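Local coordinates for protein phytanoyl-CoA dioxygenase (Streptomyces malaysiense, PDB 6ZYL) that catalyses the beta-hydroxylation of thioholgamide as a non-heme monooxygenase, and probably depends on iron and 2-oxoglutarate, at residues F76-L81 against L262-P267; V82-D87 against E268-Q273; W110-F115 against F230-D235; E247-L252 against Y280-R285. One frame throughout, in Å; residues are numbered along the deposited sequence.

Overall arrangement
Contact 3 is the core of the set. It pairs two strands, 110-115 and 230-235, near the centre of the chain, with backbone bonds and mostly buried side chains. Contacts 1, 2 and 4 lie further out and are more polar. Contacts 1 and 4 meet at the outer end of the same sheet, where strands 249-254 and 262-263 are neighbours; salt bridges and water dominate both, and Glu264 bonds to Ser249 between them. Contact 2 is the most outlying. It holds the start of helix 84-90 against the loop before helix 273-295 and continues contact 1 along both segments. His80 and Thr112 join contact 1 to contact 3, and Trp110 and Asp248 join contact 3 to contact 4.

Contact 1: residues F76-L81 against L262-P267; sequences FPKIHL and LPERRP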
loop_
_atom_site.group_PDB
_atom_site.type_symbol
_atom_site.label_atom_id
_atom_site.label_comp_id
_atom_site.label_asym_id
_atom_site.label_seq_id
_atom_site.Cartn_x
_atom_site.Cartn_y
_atom_site.Cartn_z
ATOM N N PHE A 76 -0.785 -9.040 3.755
ATOM C CA PHE A 76 -1.549 -7.895 4.236
ATOM C C PHE A 76 -2.057 -8.196 5.644
ATOM O O PHE A 76 -2.164 -9.367 6.010
ATOM C CB PHE A 76 -2.734 -7.607 3.317
ATOM C CG PHE A 76 -3.874 -8.565 3.504
ATOM C CD1 PHE A 76 -3.849 -9.806 2.895
ATOM C CD2 PHE A 76 -4.959 -8.235 4.302
ATOM C CE1 PHE A 76 -4.885 -10.699 3.065
ATOM C CE2 PHE A 76 -6.001 -9.127 4.479
ATOM C CZ PHE A 76 -5.963 -10.361 3.858
ATOM N N PRO A 77 -2.387 -7.189 6.466
ATOM C CA PRO A 77 -2.214 -5.755 6.229
ATOM C C PRO A 77 -1.143 -5.123 7.107
ATOM O O PRO A 77 -1.062 -3.893 7.182
ATOM C CB PRO A 77 -3.591 -5.191 6.580
ATOM C CG PRO A 77 -4.050 -6.094 7.739
ATOM C CD PRO A 77 -3.309 -7.436 7.592
ATOM N N LYS A 78 -0.338 -5.950 7.769
ATOM C CA LYS A 78 0.615 -5.463 8.762
ATOM C C LYS A 78 1.956 -6.180 8.627
ATOM O O LYS A 78 2.564 -6.601 9.611
ATOM C CB LYS A 78 0.054 -5.642 10.173
ATOM C CG LYS A 78 -1.297 -4.992 10.413
ATOM C CD LYS A 78 -1.163 -3.489 10.614
ATOM C CE LYS A 78 -2.523 -2.843 10.842
ATOM N NZ LYS A 78 -2.408 -1.435 11.315
ATOM N N ILE A 79 2.441 -6.314 7.393
ATOM C CA ILE A 79 3.723 -6.981 7.182
ATOM C C ILE A 79 4.816 -6.291 7.988
ATOM O O ILE A 79 5.683 -6.945 8.580
ATOM C CB ILE A 79 4.074 -7.013 5.683
ATOM C CG1 ILE A 79 2.925 -7.595 4.862
ATOM C CG2 ILE A 79 5.347 -7.825 5.452
ATOM C CD1 ILE A 79 3.109 -7.441 3.357
ATOM N N HIS A 80 4.779 -4.958 8.037
ATOM C CA HIS A 80 5.825 -4.180 8.686
ATOM C C HIS A 80 5.909 -4.410 10.187
ATOM O O HIS A 80 6.881 -3.966 10.806
ATOM C CB HIS A 80 5.595 -2.691 8.413
ATOM C CG HIS A 80 4.243 -2.199 8.838
ATOM N ND1 HIS A 80 3.081 -2.566 8.194
ATOM C CD2 HIS A 80 3.871 -1.368 9.839
ATOM C CE1 HIS A 80 2.051 -1.985 8.781
ATOM N NE2 HIS A 80 2.502 -1.251 9.782
ATOM N N LEU A 81 4.926 -5.071 10.791
ATOM C CA LEU A 81 4.968 -5.328 12.224
ATOM C C LEU A 81 5.701 -6.618 12.575
ATOM O O LEU A 81 6.023 -6.820 13.754
ATOM C CB LEU A 81 3.547 -5.381 12.796
ATOM C CG LEU A 81 2.710 -4.103 12.709
ATOM C CD1 LEU A 81 1.405 -4.268 13.497
ATOM C CD2 LEU A 81 3.472 -2.886 13.204
ATOM N N LEU A 262 -4.640 3.596 18.071
ATOM C CA LEU A 262 -3.794 2.972 19.074
ATOM C C LEU A 262 -2.397 2.764 18.491
ATOM O O LEU A 262 -2.265 2.353 17.332
ATOM C CB LEU A 262 -4.390 1.638 19.524
ATOM C CG LEU A 262 -5.727 1.740 20.260
ATOM C CD1 LEU A 262 -6.384 0.368 20.371
ATOM C CD2 LEU A 262 -5.541 2.365 21.635
ATOM N N PRO A 263 -1.341 3.060 19.247
ATOM C CA PRO A 263 0.008 2.985 18.668
ATOM C C PRO A 263 0.512 1.553 18.551
ATOM O O PRO A 263 0.271 0.710 19.417
ATOM C CB PRO A 263 0.863 3.801 19.649
ATOM C CG PRO A 263 0.133 3.710 20.957
ATOM C CD PRO A 263 -1.338 3.604 20.620
ATOM N N GLU A 264 1.211 1.288 17.451
ATOM C CA GLU A 264 1.868 0.017 17.208
ATOM C C GLU A 264 3.360 0.167 17.501
ATOM O O GLU A 264 3.844 1.248 17.847
ATOM C CB GLU A 264 1.603 -0.445 15.772
ATOM C CG GLU A 264 0.153 -0.870 15.542
ATOM C CD GLU A 264 -0.238 -0.926 14.074
ATOM O OE1 GLU A 264 0.562 -0.493 13.219
ATOM O OE2 GLU A 264 -1.356 -1.402 13.777
ATOM N N ARG A 265 4.096 -0.935 17.374
ATOM C CA ARG A 265 5.521 -0.949 17.659
ATOM C C ARG A 265 6.282 -1.589 16.507
ATOM O O ARG A 265 5.767 -2.467 15.810
ATOM C CB ARG A 265 5.835 -1.717 18.959
ATOM C CG ARG A 265 4.773 -1.600 20.040
ATOM C CD ARG A 265 5.379 -1.747 21.431
ATOM N NE ARG A 265 5.647 -3.140 21.782
ATOM C CZ ARG A 265 4.780 -3.940 22.396
ATOM N NH1 ARG A 265 3.576 -3.493 22.730
ATOM N NH2 ARG A 265 5.117 -5.194 22.675
ATOM N N ARG A 266 7.524 -1.149 16.324
ATOM C CA ARG A 266 8.387 -1.766 15.329
ATOM C C ARG A 266 8.872 -3.124 15.830
ATOM O O ARG A 266 9.130 -3.285 17.027
ATOM C CB ARG A 266 9.592 -0.876 15.028
ATOM C CG ARG A 266 9.249 0.527 14.581
ATOM C CD ARG A 266 10.518 1.322 14.307
ATOM N NE ARG A 266 11.274 0.776 13.183
ATOM C CZ ARG A 266 12.302 1.389 12.602
ATOM N NH1 ARG A 266 12.705 2.574 13.040
ATOM N NH2 ARG A 266 12.928 0.817 11.583
ATOM N N PRO A 267 9.026 -4.112 14.948
ATOM C CA PRO A 267 9.552 -5.414 15.387
ATOM C C PRO A 267 11.033 -5.316 15.730
ATOM O O PRO A 267 11.816 -4.717 14.990
ATOM C CB PRO A 267 9.308 -6.325 14.179
ATOM C CG PRO A 267 9.367 -5.382 12.997
ATOM C CD PRO A 267 8.774 -4.074 13.492
HETATM O O HOH W 1 0.160 -0.046 10.725
HETATM O O HOH W 2 5.639 -5.232 15.945
#
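At the outer edge of the main sheet, Lys78 pairs with Glu264. Lys78 belongs to the loop between helices 68-72 and 84-90, and Glu264 follows the edge strand 262-263. Lys78 NZ lies 2.7 Å from Glu264 OE2 in a salt bridge and meets the syn lone pair of that oxygen. The lysine chain is bent at chi2 (-78°), the glutamate chain is extended beyond CG, and the two cross at about a right angle. Lys78 NZ also bonds to Trp110 O, and Glu264 OE2 to Ser249 OG. A water accepts from Lys78 NZ at 3.0 Å and donates to Glu264 OE1 at 2.6 Å. The same water sits in the plane of the His80 ring, 2.8 Å from its NE2. His80 ND1 is bonded to Thr112 OG1, so both ring nitrogens have partners. In this PhyH-family fold the loop thereby ties the edge strand to the inner strand 107-117. Beside the carboxylate, Leu81 CD1 lies 3.8 Å from Glu264 CD. With an alanine at Glu264, the buried Lys78 would probably lose the counter-charge it meets across the contact, and Leu81 part of its cover. Further along, Leu81 CD2 reaches Arg265 O at 3.5 Å. A second water donates to both Leu81 O and Arg265 O. The Pro267 ring rests on backbone oxygens, its CD 3.3 Å from His80 O.

Contact 2: residues V82-D87 against E268-Q273; sequences VASWAD and ESDFDQ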
loop_
_atom_site.group_PDB
_atom_site.type_symbol
_atom_site.label_atom_id
_atom_site.label_comp_id
_atom_site.label_asym_id
_atom_site.label_seq_id
_atom_site.Cartn_x
_atom_site.Cartn_y
_atom_site.Cartn_z
ATOM N N VAL A 82 5.981 -7.475 11.602
ATOM C CA VAL A 82 6.663 -8.746 11.875
ATOM C C VAL A 82 7.909 -8.959 11.034
ATOM O O VAL A 82 8.768 -9.775 11.422
ATOM C CB VAL A 82 5.690 -9.929 11.681
ATOM C CG1 VAL A 82 4.594 -9.901 12.728
ATOM C CG2 VAL A 82 5.104 -9.912 10.274
ATOM N N ALA A 83 8.073 -8.293 9.895
ATOM C CA ALA A 83 9.164 -8.570 8.969
ATOM C C ALA A 83 10.122 -7.388 8.922
ATOM O O ALA A 83 9.706 -6.253 8.662
ATOM C CB ALA A 83 8.628 -8.872 7.568
ATOM N N SER A 84 11.406 -7.664 9.153
ATOM C CA SER A 84 12.395 -6.593 9.207
ATOM C C SER A 84 12.515 -5.872 7.869
ATOM O O SER A 84 12.713 -4.652 7.830
ATOM C CB SER A 84 13.750 -7.156 9.633
ATOM O OG SER A 84 13.719 -7.587 10.983
ATOM N N TRP A 85 12.404 -6.606 6.758
ATOM C CA TRP A 85 12.535 -5.967 5.451
ATOM C C TRP A 85 11.409 -4.968 5.216
ATOM O O TRP A 85 11.634 -3.887 4.659
ATOM C CB TRP A 85 12.564 -7.021 4.341
ATOM C CG TRP A 85 11.269 -7.745 4.130
ATOM C CD1 TRP A 85 10.906 -8.943 4.670
ATOM C CD2 TRP A 85 10.168 -7.324 3.315
ATOM N NE1 TRP A 85 9.648 -9.292 4.247
ATOM C CE2 TRP A 85 9.171 -8.314 3.415
ATOM C CE3 TRP A 85 9.927 -6.203 2.513
ATOM C CZ2 TRP A 85 7.954 -8.219 2.746
ATOM C CZ3 TRP A 85 8.716 -6.109 1.851
ATOM C CH2 TRP A 85 7.746 -7.113 1.969
ATOM N N ALA A 86 10.188 -5.307 5.640
ATOM C CA ALA A 86 9.074 -4.375 5.501
ATOM C C ALA A 86 9.207 -3.216 6.481
ATOM O O ALA A 86 8.951 -2.061 6.125
ATOM C CB ALA A 86 7.749 -5.105 5.709
ATOM N N ASP A 87 9.605 -3.507 7.721
ATOM C CA ASP A 87 9.850 -2.441 8.686
ATOM C C ASP A 87 10.862 -1.440 8.146
ATOM O O ASP A 87 10.703 -0.226 8.321
ATOM C CB ASP A 87 10.337 -3.035 10.007
ATOM C CG ASP A 87 10.921 -1.987 10.939
ATOM O OD1 ASP A 87 10.139 -1.322 11.652
ATOM O OD2 ASP A 87 12.159 -1.827 10.955
ATOM N N GLU A 268 11.411 -5.909 16.864
ATOM C CA GLU A 268 12.821 -5.938 17.237
ATOM C C GLU A 268 13.613 -6.878 16.337
ATOM O O GLU A 268 14.787 -6.618 16.048
ATOM C CB GLU A 268 12.971 -6.355 18.700
ATOM C CG GLU A 268 12.299 -5.418 19.687
ATOM C CD GLU A 268 12.984 -4.067 19.767
ATOM O OE1 GLU A 268 14.227 -4.020 19.651
ATOM O OE2 GLU A 268 12.279 -3.052 19.945
ATOM N N SER A 269 12.994 -7.967 15.889
ATOM C CA SER A 269 13.629 -8.900 14.970
ATOM C C SER A 269 12.535 -9.680 14.258
ATOM O O SER A 269 11.378 -9.693 14.687
ATOM C CB SER A 269 14.589 -9.847 15.696
ATOM O OG SER A 269 13.935 -10.537 16.744
ATOM N N ASP A 270 12.918 -10.332 13.163
ATOM C CA ASP A 270 11.965 -11.091 12.364
ATOM C C ASP A 270 11.222 -12.104 13.223
ATOM O O ASP A 270 11.837 -12.938 13.893
ATOM C CB ASP A 270 12.691 -11.803 11.220
ATOM C CG ASP A 270 13.056 -10.867 10.085
ATOM O OD1 ASP A 270 12.137 -10.286 9.471
ATOM O OD2 ASP A 270 14.264 -10.714 9.805
ATOM N N PHE A 271 9.892 -12.022 13.204
ATOM C CA PHE A 271 9.018 -12.963 13.900
ATOM C C PHE A 271 9.300 -13.035 15.400
ATOM O O PHE A 271 9.009 -14.053 16.039
ATOM C CB PHE A 271 9.122 -14.365 13.285
ATOM C CG PHE A 271 9.000 -14.383 11.787
ATOM C CD1 PHE A 271 7.873 -13.873 11.166
ATOM C CD2 PHE A 271 10.012 -14.910 11.000
ATOM C CE1 PHE A 271 7.756 -13.886 9.790
ATOM C CE2 PHE A 271 9.901 -14.927 9.621
ATOM C CZ PHE A 271 8.771 -14.414 9.016
ATOM N N ASP A 272 9.863 -11.977 15.977
ATOM C CA ASP A 272 10.026 -11.916 17.423
ATOM C C ASP A 272 8.673 -12.097 18.101
ATOM O O ASP A 272 7.662 -11.540 17.663
ATOM C CB ASP A 272 10.658 -10.584 17.821
ATOM C CG ASP A 272 10.534 -10.300 19.299
ATOM O OD1 ASP A 272 11.168 -11.015 20.102
ATOM O OD2 ASP A 272 9.802 -9.355 19.656
ATOM N N GLN A 273 8.653 -12.892 19.176
ATOM C CA GLN A 273 7.379 -13.301 19.765
ATOM C C GLN A 273 6.540 -12.098 20.179
ATOM O O GLN A 273 5.313 -12.106 20.020
ATOM C CB GLN A 273 7.622 -14.220 20.962
ATOM C CG GLN A 273 6.354 -14.861 21.516
ATOM C CD GLN A 273 5.633 -15.725 20.495
ATOM O OE1 GLN A 273 6.213 -16.650 19.926
ATOM N NE2 GLN A 273 4.360 -15.425 20.259
HETATM O O HOH W 3 15.634 -9.891 12.185
HETATM O O HOH W 4 13.183 -9.725 6.904
#
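Two hydrogen bonds join Val82 and Ser84 to the turn 269-272. One is between backbones: Phe271 N donates to Val82 O at 3.1 Å, with the donor in the carbonyl plane and a nearly straight bond (173°). The other uses a side chain. Ser84 N, in the first turn of helix 84-90, donates to Asp270 OD1 at 2.7 Å, almost straight at 177°, but from above the carboxylate plane. A CA-H...O contact adds to these, with Asp270 CA 3.6 Å from Val82 O. Water fills in around the carboxylate. One water accepts from Trp85 N and donates to Asp270 OD1 at 2.8 Å. Another accepts from Asp270 N and donates to Asp270 OD2; CG stands beside the backbone N (chi1 -77°), which lets this water span the two. The turn itself is a type II beta turn, closed by Asp272 N to Ser269 O at 3.0 Å. Apolar packing is modest: the Phe271 side chain leans on Tyr59 and Val63 of helix 46-66. Asp270 thus places a carboxylate at the N-terminal end of helix 84-90, where the helix dipole and the amide N-H groups of the first turn are likely to favour its charged form.

Contact 3: residues W110-F115 against F230-D235; sequences WSTNLF and FNFAID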
loop_
_atom_site.group_PDB
_atom_site.type_symbol
_atom_site.label_atom_id
_atom_site.label_comp_id
_atom_site.label_asym_id
_atom_site.label_seq_id
_atom_site.Cartn_x
_atom_site.Cartn_y
_atom_site.Cartn_z
ATOM N N TRP A 110 -0.493 3.064 8.158
ATOM C CA TRP A 110 -1.785 2.460 8.455
ATOM C C TRP A 110 -1.883 1.016 7.987
ATOM O O TRP A 110 -2.567 0.213 8.630
ATOM C CB TRP A 110 -2.900 3.293 7.814
ATOM C CG TRP A 110 -4.282 2.828 8.144
ATOM C CD1 TRP A 110 -4.975 3.063 9.296
ATOM C CD2 TRP A 110 -5.144 2.054 7.307
ATOM N NE1 TRP A 110 -6.217 2.480 9.227
ATOM C CE2 TRP A 110 -6.346 1.853 8.015
ATOM C CE3 TRP A 110 -5.017 1.507 6.026
ATOM C CZ2 TRP A 110 -7.411 1.127 7.487
ATOM C CZ3 TRP A 110 -6.074 0.789 5.503
ATOM C CH2 TRP A 110 -7.257 0.604 6.234
ATOM N N SER A 111 -1.215 0.662 6.890
ATOM C CA SER A 111 -1.212 -0.717 6.422
ATOM C C SER A 111 -0.067 -0.913 5.439
ATOM O O SER A 111 0.493 0.049 4.910
ATOM C CB SER A 111 -2.543 -1.087 5.759
ATOM O OG SER A 111 -2.541 -0.723 4.388
ATOM N N THR A 112 0.278 -2.180 5.212
ATOM C CA THR A 112 1.187 -2.567 4.142
ATOM C C THR A 112 0.576 -3.732 3.378
ATOM O O THR A 112 -0.153 -4.553 3.943
ATOM C CB THR A 112 2.583 -2.956 4.660
ATOM O OG1 THR A 112 2.470 -3.891 5.739
ATOM C CG2 THR A 112 3.343 -1.716 5.126
ATOM N N ASN A 113 0.877 -3.789 2.083
ATOM C CA ASN A 113 0.344 -4.813 1.198
ATOM C C ASN A 113 1.439 -5.284 0.257
ATOM O O ASN A 113 2.213 -4.474 -0.261
ATOM C CB ASN A 113 -0.834 -4.287 0.359
ATOM C CG ASN A 113 -2.150 -4.341 1.099
ATOM O OD1 ASN A 113 -2.842 -5.358 1.086
ATOM N ND2 ASN A 113 -2.510 -3.239 1.740
ATOM N N LEU A 114 1.500 -6.593 0.037
ATOM C CA LEU A 114 2.291 -7.170 -1.041
ATOM C C LEU A 114 1.352 -7.447 -2.208
ATOM O O LEU A 114 0.387 -8.204 -2.063
ATOM C CB LEU A 114 2.992 -8.451 -0.594
ATOM C CG LEU A 114 4.443 -8.304 -0.137
ATOM C CD1 LEU A 114 4.932 -9.621 0.463
ATOM C CD2 LEU A 114 5.348 -7.863 -1.275
ATOM N N PHE A 115 1.615 -6.814 -3.346
ATOM C CA PHE A 115 0.854 -7.028 -4.576
ATOM C C PHE A 115 1.793 -7.724 -5.555
ATOM O O PHE A 115 2.660 -7.088 -6.160
ATOM C CB PHE A 115 0.322 -5.712 -5.134
ATOM C CG PHE A 115 -0.707 -5.055 -4.258
ATOM C CD1 PHE A 115 -1.800 -5.770 -3.790
ATOM C CD2 PHE A 115 -0.584 -3.724 -3.903
ATOM C CE1 PHE A 115 -2.747 -5.169 -2.984
ATOM C CE2 PHE A 115 -1.529 -3.115 -3.099
ATOM C CZ PHE A 115 -2.612 -3.838 -2.639
ATOM N N PHE A 230 6.631 -7.754 -8.403
ATOM C CA PHE A 230 6.516 -7.608 -6.955
ATOM C C PHE A 230 6.418 -6.132 -6.600
ATOM O O PHE A 230 7.323 -5.354 -6.920
ATOM C CB PHE A 230 7.715 -8.231 -6.230
ATOM C CG PHE A 230 7.715 -9.730 -6.212
ATOM C CD1 PHE A 230 7.972 -10.448 -7.366
ATOM C CD2 PHE A 230 7.476 -10.421 -5.036
ATOM C CE1 PHE A 230 7.977 -11.828 -7.352
ATOM C CE2 PHE A 230 7.475 -11.801 -5.015
ATOM C CZ PHE A 230 7.727 -12.507 -6.176
ATOM N N ASN A 231 5.346 -5.756 -5.908
ATOM C CA ASN A 231 5.165 -4.391 -5.439
ATOM C C ASN A 231 4.735 -4.404 -3.979
ATOM O O ASN A 231 3.949 -5.258 -3.557
ATOM C CB ASN A 231 4.145 -3.650 -6.298
ATOM C CG ASN A 231 4.641 -3.431 -7.717
ATOM O OD1 ASN A 231 4.531 -4.314 -8.568
ATOM N ND2 ASN A 231 5.206 -2.256 -7.972
ATOM N N PHE A 232 5.273 -3.458 -3.217
ATOM C CA PHE A 232 5.053 -3.335 -1.780
ATOM C C PHE A 232 4.383 -1.987 -1.544
ATOM O O PHE A 232 4.992 -0.937 -1.782
ATOM C CB PHE A 232 6.380 -3.459 -1.032
ATOM C CG PHE A 232 6.270 -3.276 0.450
ATOM C CD1 PHE A 232 5.628 -4.218 1.237
ATOM C CD2 PHE A 232 6.830 -2.167 1.060
ATOM C CE1 PHE A 232 5.535 -4.047 2.606
ATOM C CE2 PHE A 232 6.740 -1.991 2.427
ATOM C CZ PHE A 232 6.093 -2.932 3.201
ATOM N N ALA A 233 3.131 -2.017 -1.096
ATOM C CA ALA A 233 2.310 -0.822 -0.962
ATOM C C ALA A 233 2.194 -0.421 0.502
ATOM O O ALA A 233 1.997 -1.267 1.378
ATOM C CB ALA A 233 0.916 -1.051 -1.548
ATOM N N ILE A 234 2.303 0.882 0.756
ATOM C CA ILE A 234 2.320 1.425 2.108
ATOM C C ILE A 234 1.291 2.540 2.181
ATOM O O ILE A 234 1.363 3.505 1.413
ATOM C CB ILE A 234 3.704 1.966 2.501
ATOM C CG1 ILE A 234 4.814 1.009 2.072
ATOM C CG2 ILE A 234 3.771 2.214 4.002
ATOM C CD1 ILE A 234 6.190 1.665 2.031
ATOM N N ASP A 235 0.345 2.416 3.105
ATOM C CA ASP A 235 -0.643 3.461 3.341
ATOM C C ASP A 235 -0.138 4.391 4.436
ATOM O O ASP A 235 0.041 3.969 5.584
ATOM C CB ASP A 235 -1.988 2.858 3.733
ATOM C CG ASP A 235 -2.693 2.214 2.564
ATOM O OD1 ASP A 235 -2.650 2.793 1.458
ATOM O OD2 ASP A 235 -3.278 1.126 2.744
HETATM O O HOH W 5 -1.058 -0.872 1.480
#
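The Phe115 ring packs against Ala233, with CE2 3.6 Å from Ala233 CB, and one face of the ring covers Asn113 CB. Arg145 and Trp147 touch the ring as well, and a bound tartrate, probably from the crystallisation liquor, lies near it. On the same sheet face, Ser111 OG donates to Asp235 OD2 at 2.6 Å from the anti side of the carboxylate. The edge of the Trp110 ring approaches that oxygen too, CE3 standing 3.7 Å away. Asp235 OD1 takes a salt bridge from Arg145. A leucine at Asp235 would probably leave Ser111 OG without its acceptor and the Arg145 charge without this mate. On the other face, Phe232 has CG anti to its backbone N (chi1 177°), which turns the ring toward Thr112; Phe232 CZ meets Thr112 CG2 at 3.6 Å. Trp85 stacks edge-to-face on Phe232. The backbones are joined by paired bonds, among them Ala233 N to Asn113 O at 2.8 Å and Phe115 N to Asn231 O, also 2.8 Å. The strands run antiparallel at 165°. Such neighbouring antiparallel strands build the double-stranded beta-helix core of the PhyH family.

Contact 4: residues E247-L252 against Y280-R285; sequences EDSALL and YSAVTR
Arg285 reaches from helix 273-295 to Glu247 and Ser249. Its NE donates to Glu247 OE2 at 2.7 Å, nearly straight at 171°, in a salt bridge. The oxygen lies in the guanidinium plane and is met on its anti side, and the two flat groups are turned 46° apart. A bend at chi3 (-58°) brings NH1 round to Ser249 OG, where it makes a weak bond of 2.9 Å. The aliphatic part lies against the backbone of Glu247 and Asp248, with Arg285 CD 3.6 Å from Asp248 C. Two waters support this grip. One donates to Glu247 O and Arg285 O; the other donates to Ser249 OG at 2.6 Å and to Ala282 O. In the next shell, Ser249 OG has its stronger partner in Glu264 OE2. The Asp248 carboxylate forms salt bridges with Arg286 and Arg289, and its OD2 also bonds to Trp110 NE1. Leu262 touches Glu247, Ser249 and Arg285. The helix thus lies against the outer end of the sheet, beside strand 249-254 and the edge strand 262-263.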
loop_
_atom_site.group_PDB
_atom_site.type_symbol
_atom_site.label_atom_id
_atom_site.label_comp_id
_atom_site.label_asym_id
_atom_site.label_seq_id
_atom_site.Cartn_x
_atom_site.Cartn_y
_atom_site.Cartn_z
ATOM N N GLU A 247 -12.445 0.422 16.573
ATOM C CA GLU A 247 -11.085 0.614 17.055
ATOM C C GLU A 247 -10.082 0.315 15.946
ATOM O O GLU A 247 -10.226 -0.659 15.202
ATOM C CB GLU A 247 -10.860 -0.295 18.262
ATOM C CG GLU A 247 -9.469 -0.338 18.828
ATOM C CD GLU A 247 -9.337 -1.423 19.885
ATOM O OE1 GLU A 247 -9.883 -1.245 20.996
ATOM O OE2 GLU A 247 -8.704 -2.462 19.598
ATOM N N ASP A 248 -9.066 1.171 15.833
ATOM C CA ASP A 248 -8.058 1.052 14.789
ATOM C C ASP A 248 -6.687 1.349 15.379
ATOM O O ASP A 248 -6.565 1.962 16.442
ATOM C CB ASP A 248 -8.347 2.004 13.616
ATOM C CG ASP A 248 -7.846 1.469 12.280
ATOM O OD1 ASP A 248 -7.093 0.472 12.271
ATOM O OD2 ASP A 248 -8.205 2.052 11.235
ATOM N N SER A 249 -5.646 0.907 14.672
ATOM C CA SER A 249 -4.275 1.120 15.109
ATOM C C SER A 249 -3.387 1.415 13.908
ATOM O O SER A 249 -3.732 1.120 12.761
ATOM C CB SER A 249 -3.735 -0.091 15.890
ATOM O OG SER A 249 -3.782 -1.274 15.114
ATOM N N ALA A 250 -2.233 2.014 14.191
ATOM C CA ALA A 250 -1.291 2.431 13.163
ATOM C C ALA A 250 0.061 2.645 13.827
ATOM O O ALA A 250 0.170 2.687 15.055
ATOM C CB ALA A 250 -1.768 3.700 12.449
ATOM N N LEU A 251 1.094 2.785 12.999
ATOM C CA LEU A 251 2.467 2.914 13.473
ATOM C C LEU A 251 2.952 4.340 13.252
ATOM O O LEU A 251 3.014 4.811 12.111
ATOM C CB LEU A 251 3.389 1.923 12.764
ATOM C CG LEU A 251 4.856 1.968 13.196
ATOM C CD1 LEU A 251 4.997 1.566 14.658
ATOM C CD2 LEU A 251 5.711 1.078 12.306
ATOM N N LEU A 252 3.306 5.014 14.342
ATOM C CA LEU A 252 3.844 6.363 14.256
ATOM C C LEU A 252 5.242 6.330 13.654
ATOM O O LEU A 252 6.115 5.597 14.128
ATOM C CB LEU A 252 3.879 6.993 15.646
ATOM C CG LEU A 252 4.446 8.401 15.802
ATOM C CD1 LEU A 252 3.547 9.413 15.129
ATOM C CD2 LEU A 252 4.614 8.716 17.286
ATOM N N TYR A 280 -0.869 -10.344 15.727
ATOM C CA TYR A 280 -2.184 -10.961 15.869
ATOM C C TYR A 280 -3.216 -9.940 16.334
ATOM O O TYR A 280 -4.331 -9.872 15.804
ATOM C CB TYR A 280 -2.116 -12.126 16.857
ATOM C CG TYR A 280 -1.135 -13.212 16.488
ATOM C CD1 TYR A 280 -0.887 -13.531 15.159
ATOM C CD2 TYR A 280 -0.460 -13.924 17.470
ATOM C CE1 TYR A 280 0.010 -14.527 14.819
ATOM C CE2 TYR A 280 0.438 -14.922 17.139
ATOM C CZ TYR A 280 0.668 -15.219 15.812
ATOM O OH TYR A 280 1.563 -16.212 15.478
ATOM N N SER A 281 -2.855 -9.133 17.333
ATOM C CA SER A 281 -3.787 -8.144 17.864
ATOM C C SER A 281 -4.121 -7.087 16.818
ATOM O O SER A 281 -5.290 -6.726 16.632
ATOM C CB SER A 281 -3.191 -7.497 19.117
ATOM O OG SER A 281 -4.112 -6.605 19.718
ATOM N N ALA A 282 -3.105 -6.582 16.117
ATOM C CA ALA A 282 -3.336 -5.501 15.165
ATOM C C ALA A 282 -4.117 -5.985 13.949
ATOM O O ALA A 282 -4.993 -5.272 13.444
ATOM C CB ALA A 282 -2.004 -4.888 14.735
ATOM N N VAL A 283 -3.816 -7.189 13.460
ATOM C CA VAL A 283 -4.528 -7.703 12.294
ATOM C C VAL A 283 -5.969 -8.034 12.658
ATOM O O VAL A 283 -6.900 -7.722 11.905
ATOM C CB VAL A 283 -3.797 -8.926 11.710
ATOM C CG1 VAL A 283 -4.601 -9.528 10.564
ATOM C CG2 VAL A 283 -2.403 -8.536 11.242
ATOM N N THR A 284 -6.178 -8.676 13.811
ATOM C CA THR A 284 -7.537 -8.942 14.270
ATOM C C THR A 284 -8.344 -7.651 14.340
ATOM O O THR A 284 -9.488 -7.589 13.878
ATOM C CB THR A 284 -7.508 -9.626 15.639
ATOM O OG1 THR A 284 -6.859 -10.899 15.538
ATOM C CG2 THR A 284 -8.924 -9.818 16.169
ATOM N N ARG A 285 -7.750 -6.605 14.918
ATOM C CA ARG A 285 -8.414 -5.309 15.003
ATOM C C ARG A 285 -8.773 -4.786 13.619
ATOM O O ARG A 285 -9.894 -4.320 13.388
ATOM C CB ARG A 285 -7.501 -4.327 15.737
ATOM C CG ARG A 285 -8.021 -2.912 15.878
ATOM C CD ARG A 285 -6.973 -2.039 16.586
ATOM N NE ARG A 285 -6.638 -2.569 17.906
ATOM C CZ ARG A 285 -5.435 -3.005 18.268
ATOM N NH1 ARG A 285 -4.419 -2.971 17.416
ATOM N NH2 ARG A 285 -5.247 -3.476 19.492
HETATM O O HOH W 6 -11.585 -2.957 15.223
HETATM O O HOH W 7 -4.897 -2.438 13.056
#